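Local coordinates for F420-dependent methylenetetrahydromethanopterin dehydrogenase (Methanopyrus kandleri, PDB 3IQZ), which catalyses the reversible reduction of methenyl-tetrahydromethanopterin to methylene-tetrahydromethanopterin with reduced coenzyme F420, a step of methanogenesis from carbon dioxide, at residues 12-17 with 71-76; 123-128 with 138-143. One frame throughout, in Å; residues are numbered along the deposited sequence.

Overall arrangement
Both interactions border the same bound tetrahydromethanopterin, and they meet its pterin from opposite faces. Interaction 1 joins the turn and first helical residues after strand 4-10 to the loop after strand 67-71 of the parallel sheet, and it brings the backbone of N13 over one face. Interaction 2 joins the loop after strand 115-119 to helix 134-150; L125 lies under the other face and N141 meets the edge. The centres of the two contacts are about 13 Å apart. They touch directly through packing, with N13 ND2 3.1 Å from N141 OD1. Along the chain interaction 1 closes before interaction 2 opens, so the pocket is assembled from separate parts of the sequence.

Interaction 1 of 2, residues 12-17 with 71-76; sequences GNLGTS and GGPNPA. With H4M (5,10-dimethylene tetrahydromethanopterin), chain G.
The L14 and P73 side chains run antiparallel past one another, and this pair carries much of the contact. L14 CD1 lies against P73 CG at 3.8 Å. The other branch, CD2, sits tightly by the backbone, 3.1 Å from G72 O. The first torsion of L14 is not staggered (chi1 -115°), which, with that close approach, is consistent with a strained conformer. The P73 ring lies against the backbone of G12 and N13: its CG is 3.5 Å from N13 O and its CD 3.8 Å from G12 C. A side chain on G12 would run into that ring. S17 CB lies 3.6 Å from G71 C, just where a side chain on G71 would point. S17 OG accepts a weak bond from L14 N at 3.3 Å, across the first turn of the helix whose N-cap position is L14. D122 accepts from the first N-H groups, OD1 from G15 N and OD2 from T16 N. With an alanine here in place of L14, P73 would probably lose its apolar neighbour and a gap would open beside G72 O. The two segments follow neighbouring strands of the parallel sheet, 4-10 and 67-71. The N13 side chain has CG anti to the backbone N (chi1 -166°), and its ND2 is 3.2 Å from H4M N1. The contact between the segments is apolar carbon against backbone, and it sets N13 O over the pterin face, 3.2 Å from H4M N3.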
ATOM      1  N   GLY A  12      30.293  -1.898 -18.800  1.00  7.33           N
ATOM      2  CA  GLY A  12      29.150  -2.585 -18.214  1.00  7.50           C
ATOM      3  C   GLY A  12      28.431  -1.655 -17.237  1.00  7.58           C
ATOM      4  O   GLY A  12      28.760  -0.474 -17.118  1.00  7.48           O
ATOM      5  N   ASN A  13      27.446  -2.181 -16.515  1.00  7.91           N
ATOM      6  CA  ASN A  13      26.668  -1.347 -15.583  1.00  7.39           C
ATOM      7  C   ASN A  13      26.364  -2.047 -14.256  1.00  7.54           C
ATOM      8  O   ASN A  13      26.003  -3.236 -14.217  1.00  6.99           O
ATOM      9  CB  ASN A  13      25.382  -0.889 -16.228  1.00  8.16           C
ATOM     10  CG  ASN A  13      24.692   0.259 -15.450  1.00  8.21           C
ATOM     11  OD1 ASN A  13      25.218   1.359 -15.334  1.00  9.57           O
ATOM     12  ND2 ASN A  13      23.518  -0.017 -14.924  1.00  8.71           N
ATOM     13  N   LEU A  14      26.547  -1.297 -13.174  1.00  7.39           N
ATOM     14  CA  LEU A  14      26.229  -1.716 -11.823  1.00  7.58           C
ATOM     15  C   LEU A  14      25.561  -0.533 -11.200  1.00  7.60           C
ATOM     16  O   LEU A  14      25.823   0.614 -11.596  1.00  7.19           O
ATOM     17  CB  LEU A  14      27.517  -2.022 -11.052  1.00  7.90           C
ATOM     18  CG  LEU A  14      27.931  -3.405 -10.529  1.00  7.84           C
ATOM     19  CD1 LEU A  14      27.378  -4.626 -11.289  1.00  7.33           C
ATOM     20  CD2 LEU A  14      29.421  -3.445 -10.408  1.00  3.67           C
ATOM     21  N   GLY A  15      24.664  -0.760 -10.237  1.00  7.58           N
ATOM     22  CA  GLY A  15      24.052   0.406  -9.582  1.00  6.93           C
ATOM     23  C   GLY A  15      25.147   1.334  -9.072  1.00  6.84           C
ATOM     24  O   GLY A  15      25.096   2.519  -9.261  1.00  6.53           O
ATOM     25  N   THR A  16      26.170   0.778  -8.436  1.00  6.91           N
ATOM     26  CA  THR A  16      27.172   1.612  -7.815  1.00  7.40           C
ATOM     27  C   THR A  16      28.003   2.335  -8.841  1.00  7.87           C
ATOM     28  O   THR A  16      28.347   3.509  -8.648  1.00  8.43           O
ATOM     29  CB  THR A  16      28.070   0.802  -6.925  1.00  7.73           C
ATOM     30  OG1 THR A  16      27.259   0.121  -5.975  1.00  8.61           O
ATOM     31  CG2 THR A  16      29.034   1.699  -6.177  1.00  7.96           C
ATOM     32  N   SER A  17      28.299   1.685  -9.958  1.00  7.61           N
ATOM     33  CA  SER A  17      29.230   2.328 -10.881  1.00  8.54           C
ATOM     34  C   SER A  17      28.517   3.414 -11.667  1.00  9.15           C
ATOM     35  O   SER A  17      29.129   4.374 -12.099  1.00  8.91           O
ATOM     36  CB  SER A  17      29.965   1.329 -11.789  1.00  8.56           C
ATOM     37  OG  SER A  17      29.090   0.710 -12.709  1.00 10.34           O
ATOM     38  N   GLY A  71      34.869   0.942 -12.724  1.00  7.15           N
ATOM     39  CA  GLY A  71      33.639   0.403 -12.169  1.00  7.71           C
ATOM     40  C   GLY A  71      32.790  -0.412 -13.130  1.00  8.02           C
ATOM     41  O   GLY A  71      32.528   0.019 -14.262  1.00  8.26           O
ATOM     42  N   GLY A  72      32.361  -1.594 -12.671  1.00  7.77           N
ATOM     43  CA  GLY A  72      31.466  -2.429 -13.451  1.00  7.42           C
ATOM     44  C   GLY A  72      31.391  -3.846 -12.966  1.00  7.64           C
ATOM     45  O   GLY A  72      32.004  -4.222 -11.951  1.00  6.92           O
ATOM     46  N   PRO A  73      30.630  -4.667 -13.688  1.00  7.96           N
ATOM     47  CA  PRO A  73      30.407  -6.011 -13.195  1.00  7.61           C
ATOM     48  C   PRO A  73      31.657  -6.883 -13.134  1.00  7.94           C
ATOM     49  O   PRO A  73      32.619  -6.681 -13.875  1.00  7.36           O
ATOM     50  CB  PRO A  73      29.397  -6.591 -14.187  1.00  7.46           C
ATOM     51  CG  PRO A  73      28.672  -5.384 -14.727  1.00  8.67           C
ATOM     52  CD  PRO A  73      29.731  -4.315 -14.800  1.00  7.91           C
ATOM     53  N   ASN A  74      31.620  -7.832 -12.210  1.00  7.58           N
ATOM     54  CA  ASN A  74      32.595  -8.915 -12.109  1.00  8.21           C
ATOM     55  C   ASN A  74      34.057  -8.593 -12.390  1.00  8.24           C
ATOM     56  O   ASN A  74      34.555  -8.868 -13.483  1.00  7.97           O
ATOM     57  CB  ASN A  74      32.181 -10.078 -13.004  1.00  7.85           C
ATOM     58  CG  ASN A  74      32.829 -11.366 -12.588  1.00  8.68           C
ATOM     59  OD1 ASN A  74      33.744 -11.379 -11.759  1.00  7.91           O
ATOM     60  ND2 ASN A  74      32.373 -12.465 -13.164  1.00  8.40           N
ATOM     61  N   PRO A  75      34.761  -8.037 -11.389  1.00  8.45           N
ATOM     62  CA  PRO A  75      36.206  -7.814 -11.501  1.00  8.48           C
ATOM     63  C   PRO A  75      37.009  -9.073 -11.888  1.00  8.83           C
ATOM     64  O   PRO A  75      38.147  -8.946 -12.362  1.00  8.73           O
ATOM     65  CB  PRO A  75      36.592  -7.333 -10.096  1.00  8.43           C
ATOM     66  CG  PRO A  75      35.363  -6.669  -9.582  1.00  8.43           C
ATOM     67  CD  PRO A  75      34.195  -7.443 -10.160  1.00  8.17           C
ATOM     68  N   ALA A  76      36.438 -10.266 -11.696  1.00  9.08           N
ATOM     69  CA  ALA A  76      37.125 -11.501 -12.090  1.00  9.50           C
ATOM     70  C   ALA A  76      36.941 -11.898 -13.556  1.00  9.50           C
ATOM     71  O   ALA A  76      37.584 -12.829 -14.020  1.00  9.87           O
ATOM     72  CB  ALA A  76      36.723 -12.679 -11.177  1.00  9.31           C
TER
HETATM   73  N1  H4M G 284      22.207  -2.966 -14.805  0.75 65.69           N
HETATM   74  C2  H4M G 284      22.609  -3.323 -13.565  0.75 65.45           C
HETATM   75  NA2 H4M G 284      22.444  -2.487 -12.517  0.75 64.48           N
HETATM   76  N3  H4M G 284      23.191  -4.516 -13.348  0.75 66.48           N
HETATM   77  C4  H4M G 284      23.388  -5.394 -14.351  0.75 67.64           C
HETATM   78  OH4 H4M G 284      23.936  -6.496 -14.107  0.75 69.01           O
HETATM   79  C4A H4M G 284      22.984  -5.052 -15.630  0.75 66.40           C
HETATM   80  N5  H4M G 284      23.161  -5.903 -16.732  0.75 65.59           N
HETATM   81  C6  H4M G 284      23.310  -5.272 -18.026  0.75 65.30           C
HETATM   82  C7  H4M G 284      22.040  -4.438 -18.169  0.75 65.36           C
HETATM   83  C7M H4M G 284      22.047  -3.768 -19.533  0.75 64.10           C
HETATM   84  N8  H4M G 284      21.984  -3.456 -17.091  0.75 64.82           N
HETATM   85  C8A H4M G 284      22.387  -3.810 -15.844  0.75 66.45           C
HETATM   86  C9  H4M G 284      23.384  -6.454 -18.987  0.75 65.02           C
HETATM   87  C9M H4M G 284      24.304  -6.129 -20.157  0.75 65.50           C
HETATM   88  C10 H4M G 284      23.947  -7.130 -16.760  0.75 65.12           C
HETATM   89  N10 H4M G 284      23.999  -7.499 -18.178  0.75 64.33           N
HETATM   90  C11 H4M G 284      24.197 -11.488 -19.515  0.75 62.03           C
HETATM   91  C12 H4M G 284      23.740 -10.482 -20.376  0.75 62.21           C
HETATM   92  C13 H4M G 284      23.670  -9.156 -19.931  0.75 62.99           C
HETATM   93  C14 H4M G 284      24.062  -8.827 -18.633  0.75 63.42           C
HETATM   94  C15 H4M G 284      24.527  -9.836 -17.787  0.75 62.60           C
HETATM   95  C16 H4M G 284      24.592 -11.151 -18.225  0.75 61.02           C
HETATM   96  CX1 H4M G 284      24.309 -12.932 -19.958  0.75 58.56           C
HETATM   97  CX2 H4M G 284      23.008 -13.493 -20.509  0.75 58.59           C
HETATM   98  CX3 H4M G 284      23.261 -14.797 -21.276  0.75 57.17           C
HETATM   99  CX4 H4M G 284      21.971 -15.472 -21.720  0.75 58.59           C
HETATM  100  CX5 H4M G 284      21.533 -15.004 -23.108  0.75 57.80           C
HETATM  101  OX2 H4M G 284      22.116 -13.739 -19.410  0.75 58.07           O
HETATM  102  OX3 H4M G 284      23.993 -14.517 -22.457  0.75 56.59           O
HETATM  103  OX4 H4M G 284      22.165 -16.900 -21.721  0.75 60.63           O
HETATM  104  OX5 H4M G 284      20.385 -15.758 -23.499  0.75 58.31           O
HETATM  105  O5J H4M G 284      17.863 -18.424 -27.102  0.75 73.55           O
HETATM  106  C5J H4M G 284      17.454 -17.161 -26.606  0.75 66.68           C
HETATM  107  C4J H4M G 284      18.072 -16.887 -25.245  0.75 63.06           C
HETATM  108  O4J H4M G 284      19.500 -17.037 -25.212  0.75 59.04           O
HETATM  109  C3J H4M G 284      17.774 -15.428 -24.967  0.75 61.43           C
HETATM  110  O3J H4M G 284      17.355 -15.313 -23.603  0.75 58.80           O
HETATM  111  C2J H4M G 284      19.103 -14.750 -25.277  0.75 60.74           C
HETATM  112  O2J H4M G 284      19.277 -13.536 -24.548  0.75 61.70           O
HETATM  113  C1J H4M G 284      20.147 -15.803 -24.904  0.75 59.80           C
HETATM  114  PA  H4M G 284      18.609 -18.562 -28.536  0.75 77.35           P
HETATM  115  O1A H4M G 284      17.520 -19.225 -29.355  0.75 76.07           O
HETATM  116  O2A H4M G 284      18.978 -17.148 -28.974  0.75 75.91           O
HETATM  117  O3A H4M G 284      19.817 -19.428 -28.233  0.75 76.48           O

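Interaction 2 of 2, residues 123-128 with 138-143; sequences AMLGAR and AIYNAD. With H4M (5,10-dimethylene tetrahydromethanopterin), chain G.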
ATOM      1  N   ALA A 123      23.237  -6.504  -7.469  1.00  6.92           N
ATOM      2  CA  ALA A 123      23.003  -7.827  -8.054  1.00  5.87           C
ATOM      3  C   ALA A 123      22.797  -7.766  -9.557  1.00  6.00           C
ATOM      4  O   ALA A 123      22.132  -6.848 -10.068  1.00  6.08           O
ATOM      5  CB  ALA A 123      21.783  -8.451  -7.408  1.00  5.12           C
ATOM      6  N   MET A 124      23.338  -8.750 -10.262  1.00  5.41           N
ATOM      7  CA  MET A 124      23.094  -8.913 -11.689  1.00  5.49           C
ATOM      8  C   MET A 124      21.603  -9.135 -11.939  1.00  5.22           C
ATOM      9  O   MET A 124      20.931  -9.862 -11.189  1.00  5.23           O
ATOM     10  CB  MET A 124      23.885 -10.094 -12.225  1.00  5.16           C
ATOM     11  CG  MET A 124      23.828 -10.255 -13.736  1.00  6.82           C
ATOM     12  SD  MET A 124      24.565 -11.840 -14.327  1.00  8.84           S
ATOM     13  CE  MET A 124      23.188 -12.949 -14.088  1.00  8.25           C
ATOM     14  N   LEU A 125      21.096  -8.514 -12.990  1.00  4.62           N
ATOM     15  CA  LEU A 125      19.685  -8.610 -13.362  1.00  4.56           C
ATOM     16  C   LEU A 125      19.413  -9.823 -14.261  1.00  4.89           C
ATOM     17  O   LEU A 125      20.330 -10.562 -14.615  1.00  2.91           O
ATOM     18  CB  LEU A 125      19.220  -7.318 -14.030  1.00  3.96           C
ATOM     19  CG  LEU A 125      20.085  -6.753 -15.165  1.00  4.69           C
ATOM     20  CD1 LEU A 125      20.231  -7.744 -16.328  1.00  3.28           C
ATOM     21  CD2 LEU A 125      19.549  -5.404 -15.674  1.00  3.45           C
ATOM     22  N   GLY A 126      18.147 -10.015 -14.641  1.00  5.64           N
ATOM     23  CA  GLY A 126      17.749 -11.257 -15.339  1.00  5.48           C
ATOM     24  C   GLY A 126      17.879 -11.038 -16.840  1.00  5.79           C
ATOM     25  O   GLY A 126      16.897 -10.763 -17.550  1.00  5.46           O
ATOM     26  N   ALA A 127      19.107 -11.140 -17.320  1.00  5.89           N
ATOM     27  CA  ALA A 127      19.400 -10.745 -18.681  1.00  5.95           C
ATOM     28  C   ALA A 127      19.136 -11.877 -19.680  1.00  6.14           C
ATOM     29  O   ALA A 127      20.070 -12.448 -20.258  1.00  6.08           O
ATOM     30  CB  ALA A 127      20.844 -10.265 -18.786  1.00  6.43           C
ATOM     31  N   ARG A 128      17.862 -12.203 -19.875  1.00  5.56           N
ATOM     32  CA  ARG A 128      17.455 -13.080 -20.969  1.00  5.53           C
ATOM     33  C   ARG A 128      16.628 -12.257 -21.954  1.00  5.67           C
ATOM     34  O   ARG A 128      15.768 -11.475 -21.529  1.00  5.73           O
ATOM     35  CB  ARG A 128      16.619 -14.222 -20.441  1.00  4.87           C
ATOM     36  CG  ARG A 128      17.434 -15.279 -19.655  1.00  6.26           C
ATOM     37  CD  ARG A 128      18.439 -15.997 -20.536  1.00  7.10           C
ATOM     38  NE  ARG A 128      18.747 -17.315 -20.009  1.00  6.61           N
ATOM     39  CZ  ARG A 128      19.326 -18.294 -20.699  1.00  6.32           C
ATOM     40  NH1 ARG A 128      19.557 -19.477 -20.113  1.00  5.10           N
ATOM     41  NH2 ARG A 128      19.667 -18.108 -21.968  1.00  3.89           N
ATOM     42  N   ALA A 138      15.786  -0.699 -17.218  1.00  3.89           N
ATOM     43  CA  ALA A 138      15.737   0.562 -16.490  1.00  4.21           C
ATOM     44  C   ALA A 138      14.875   0.483 -15.219  1.00  4.35           C
ATOM     45  O   ALA A 138      15.172   1.111 -14.198  1.00  5.00           O
ATOM     46  CB  ALA A 138      15.216   1.685 -17.424  1.00  3.52           C
ATOM     47  N   ILE A 139      13.776  -0.251 -15.286  1.00  3.81           N
ATOM     48  CA  ILE A 139      12.963  -0.425 -14.103  1.00  3.85           C
ATOM     49  C   ILE A 139      13.752  -1.138 -13.007  1.00  3.79           C
ATOM     50  O   ILE A 139      13.659  -0.783 -11.820  1.00  2.58           O
ATOM     51  CB  ILE A 139      11.701  -1.227 -14.419  1.00  4.45           C
ATOM     52  CG1 ILE A 139      10.755  -0.349 -15.235  1.00  4.68           C
ATOM     53  CG2 ILE A 139      11.041  -1.785 -13.109  1.00  2.36           C
ATOM     54  CD1 ILE A 139       9.563  -1.071 -15.766  1.00  8.12           C
ATOM     55  N   TYR A 140      14.543  -2.131 -13.412  1.00  3.69           N
ATOM     56  CA  TYR A 140      15.323  -2.898 -12.434  1.00  3.80           C
ATOM     57  C   TYR A 140      16.340  -1.959 -11.787  1.00  4.34           C
ATOM     58  O   TYR A 140      16.566  -2.007 -10.557  1.00  4.84           O
ATOM     59  CB  TYR A 140      16.042  -4.042 -13.120  1.00  3.89           C
ATOM     60  CG  TYR A 140      16.987  -4.796 -12.200  1.00  4.86           C
ATOM     61  CD1 TYR A 140      16.551  -5.913 -11.508  1.00  5.21           C
ATOM     62  CD2 TYR A 140      18.311  -4.381 -12.023  1.00  5.66           C
ATOM     63  CE1 TYR A 140      17.407  -6.608 -10.683  1.00  5.66           C
ATOM     64  CE2 TYR A 140      19.173  -5.059 -11.189  1.00  4.97           C
ATOM     65  CZ  TYR A 140      18.712  -6.188 -10.521  1.00  6.32           C
ATOM     66  OH  TYR A 140      19.532  -6.898  -9.666  1.00  6.93           O
ATOM     67  N   ASN A 141      16.951  -1.111 -12.613  1.00  3.77           N
ATOM     68  CA  ASN A 141      17.978  -0.193 -12.137  1.00  4.11           C
ATOM     69  C   ASN A 141      17.413   0.863 -11.188  1.00  4.15           C
ATOM     70  O   ASN A 141      18.099   1.316 -10.288  1.00  4.39           O
ATOM     71  CB  ASN A 141      18.744   0.439 -13.331  1.00  3.59           C
ATOM     72  CG  ASN A 141      19.976  -0.390 -13.743  1.00  5.57           C
ATOM     73  OD1 ASN A 141      21.030  -0.334 -13.088  1.00  5.37           O
ATOM     74  ND2 ASN A 141      19.831  -1.189 -14.798  1.00  2.08           N
ATOM     75  N   ALA A 142      16.168   1.292 -11.415  1.00  4.95           N
ATOM     76  CA  ALA A 142      15.491   2.255 -10.506  1.00  4.70           C
ATOM     77  C   ALA A 142      15.283   1.597  -9.121  1.00  5.02           C
ATOM     78  O   ALA A 142      15.561   2.207  -8.075  1.00  5.90           O
ATOM     79  CB  ALA A 142      14.177   2.696 -11.073  1.00  4.44           C
ATOM     80  N   ASP A 143      14.792   0.362  -9.131  1.00  3.94           N
ATOM     81  CA  ASP A 143      14.577  -0.373  -7.902  1.00  5.14           C
ATOM     82  C   ASP A 143      15.899  -0.577  -7.140  1.00  4.47           C
ATOM     83  O   ASP A 143      15.976  -0.329  -5.938  1.00  4.37           O
ATOM     84  CB  ASP A 143      13.903  -1.724  -8.203  1.00  4.57           C
ATOM     85  CG  ASP A 143      12.404  -1.572  -8.467  1.00  7.76           C
ATOM     86  OD1 ASP A 143      11.810  -0.594  -7.974  1.00  8.36           O
ATOM     87  OD2 ASP A 143      11.816  -2.427  -9.159  1.00  9.00           O
TER
HETATM   88  N1  H4M G 284      22.207  -2.966 -14.805  0.75 65.69           N
HETATM   89  C2  H4M G 284      22.609  -3.323 -13.565  0.75 65.45           C
HETATM   90  NA2 H4M G 284      22.444  -2.487 -12.517  0.75 64.48           N
HETATM   91  N3  H4M G 284      23.191  -4.516 -13.348  0.75 66.48           N
HETATM   92  C4  H4M G 284      23.388  -5.394 -14.351  0.75 67.64           C
HETATM   93  OH4 H4M G 284      23.936  -6.496 -14.107  0.75 69.01           O
HETATM   94  C4A H4M G 284      22.984  -5.052 -15.630  0.75 66.40           C
HETATM   95  N5  H4M G 284      23.161  -5.903 -16.732  0.75 65.59           N
HETATM   96  C6  H4M G 284      23.310  -5.272 -18.026  0.75 65.30           C
HETATM   97  C7  H4M G 284      22.040  -4.438 -18.169  0.75 65.36           C
HETATM   98  C7M H4M G 284      22.047  -3.768 -19.533  0.75 64.10           C
HETATM   99  N8  H4M G 284      21.984  -3.456 -17.091  0.75 64.82           N
HETATM  100  C8A H4M G 284      22.387  -3.810 -15.844  0.75 66.45           C
HETATM  101  C9  H4M G 284      23.384  -6.454 -18.987  0.75 65.02           C
HETATM  102  C9M H4M G 284      24.304  -6.129 -20.157  0.75 65.50           C
HETATM  103  C10 H4M G 284      23.947  -7.130 -16.760  0.75 65.12           C
HETATM  104  N10 H4M G 284      23.999  -7.499 -18.178  0.75 64.33           N
HETATM  105  C11 H4M G 284      24.197 -11.488 -19.515  0.75 62.03           C
HETATM  106  C12 H4M G 284      23.740 -10.482 -20.376  0.75 62.21           C
HETATM  107  C13 H4M G 284      23.670  -9.156 -19.931  0.75 62.99           C
HETATM  108  C14 H4M G 284      24.062  -8.827 -18.633  0.75 63.42           C
HETATM  109  C15 H4M G 284      24.527  -9.836 -17.787  0.75 62.60           C
HETATM  110  C16 H4M G 284      24.592 -11.151 -18.225  0.75 61.02           C
HETATM  111  CX1 H4M G 284      24.309 -12.932 -19.958  0.75 58.56           C
HETATM  112  CX2 H4M G 284      23.008 -13.493 -20.509  0.75 58.59           C
HETATM  113  CX3 H4M G 284      23.261 -14.797 -21.276  0.75 57.17           C
HETATM  114  CX4 H4M G 284      21.971 -15.472 -21.720  0.75 58.59           C
HETATM  115  CX5 H4M G 284      21.533 -15.004 -23.108  0.75 57.80           C
HETATM  116  OX2 H4M G 284      22.116 -13.739 -19.410  0.75 58.07           O
HETATM  117  OX3 H4M G 284      23.993 -14.517 -22.457  0.75 56.59           O
HETATM  118  OX4 H4M G 284      22.165 -16.900 -21.721  0.75 60.63           O
HETATM  119  OX5 H4M G 284      20.385 -15.758 -23.499  0.75 58.31           O
HETATM  120  O5J H4M G 284      17.863 -18.424 -27.102  0.75 73.55           O
HETATM  121  C5J H4M G 284      17.454 -17.161 -26.606  0.75 66.68           C
HETATM  122  C4J H4M G 284      18.072 -16.887 -25.245  0.75 63.06           C
HETATM  123  O4J H4M G 284      19.500 -17.037 -25.212  0.75 59.04           O
HETATM  124  C3J H4M G 284      17.774 -15.428 -24.967  0.75 61.43           C
HETATM  125  O3J H4M G 284      17.355 -15.313 -23.603  0.75 58.80           O
HETATM  126  C2J H4M G 284      19.103 -14.750 -25.277  0.75 60.74           C
HETATM  127  O2J H4M G 284      19.277 -13.536 -24.548  0.75 61.70           O
HETATM  128  C1J H4M G 284      20.147 -15.803 -24.904  0.75 59.80           C
HETATM  129  PA  H4M G 284      18.609 -18.562 -28.536  0.75 77.35           P
HETATM  130  O1A H4M G 284      17.520 -19.225 -29.355  0.75 76.07           O
HETATM  131  O2A H4M G 284      18.978 -17.148 -28.974  0.75 75.91           O
HETATM  132  O3A H4M G 284      19.817 -19.428 -28.233  0.75 76.48           O
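In the pterin pocket L125 lies between the ligand's face and the face of the Y140 ring, whose edge is near H4M NA2. L125 CB stands over the centre of the Y140 ring as a CH-pi contact, 3.5 Å from the centroid and 7° off the normal. The rest of L125 turns to the pterin: CG and both methyls lie under its face, with CD2 3.3 Å from H4M C8A. A chi1 of 49° puts CG above the main chain of L125 and brings the methyls up to the ligand. Y140 runs out from the helix with CG anti to its N (chi1 174°). Its hydroxyl gives a 2.6 Å bond to A123 O, reaching it from well above the carbonyl plane. This joins the loop after strand 115-119 to helix 134-150. The joint packs against helices 227-257 and 197-223: L125 and Y140 reach H238, and A123 and Y140 reach V213. One residue along, N141 grips the pterin edge with both ends of its amide. OD1 accepts from H4M NA2 at 2.6 Å, and ND2 donates to H4M N1 at 3.0 Å while also bonding M137 O. Past L125 the loop makes two successive inverse gamma turns, centred on G126 and A127. A127 O then accepts from H4M OX2 at 2.6 Å. R128 NH2 donates to H4M OX5 at 2.9 Å, and G220 O takes the NE proton.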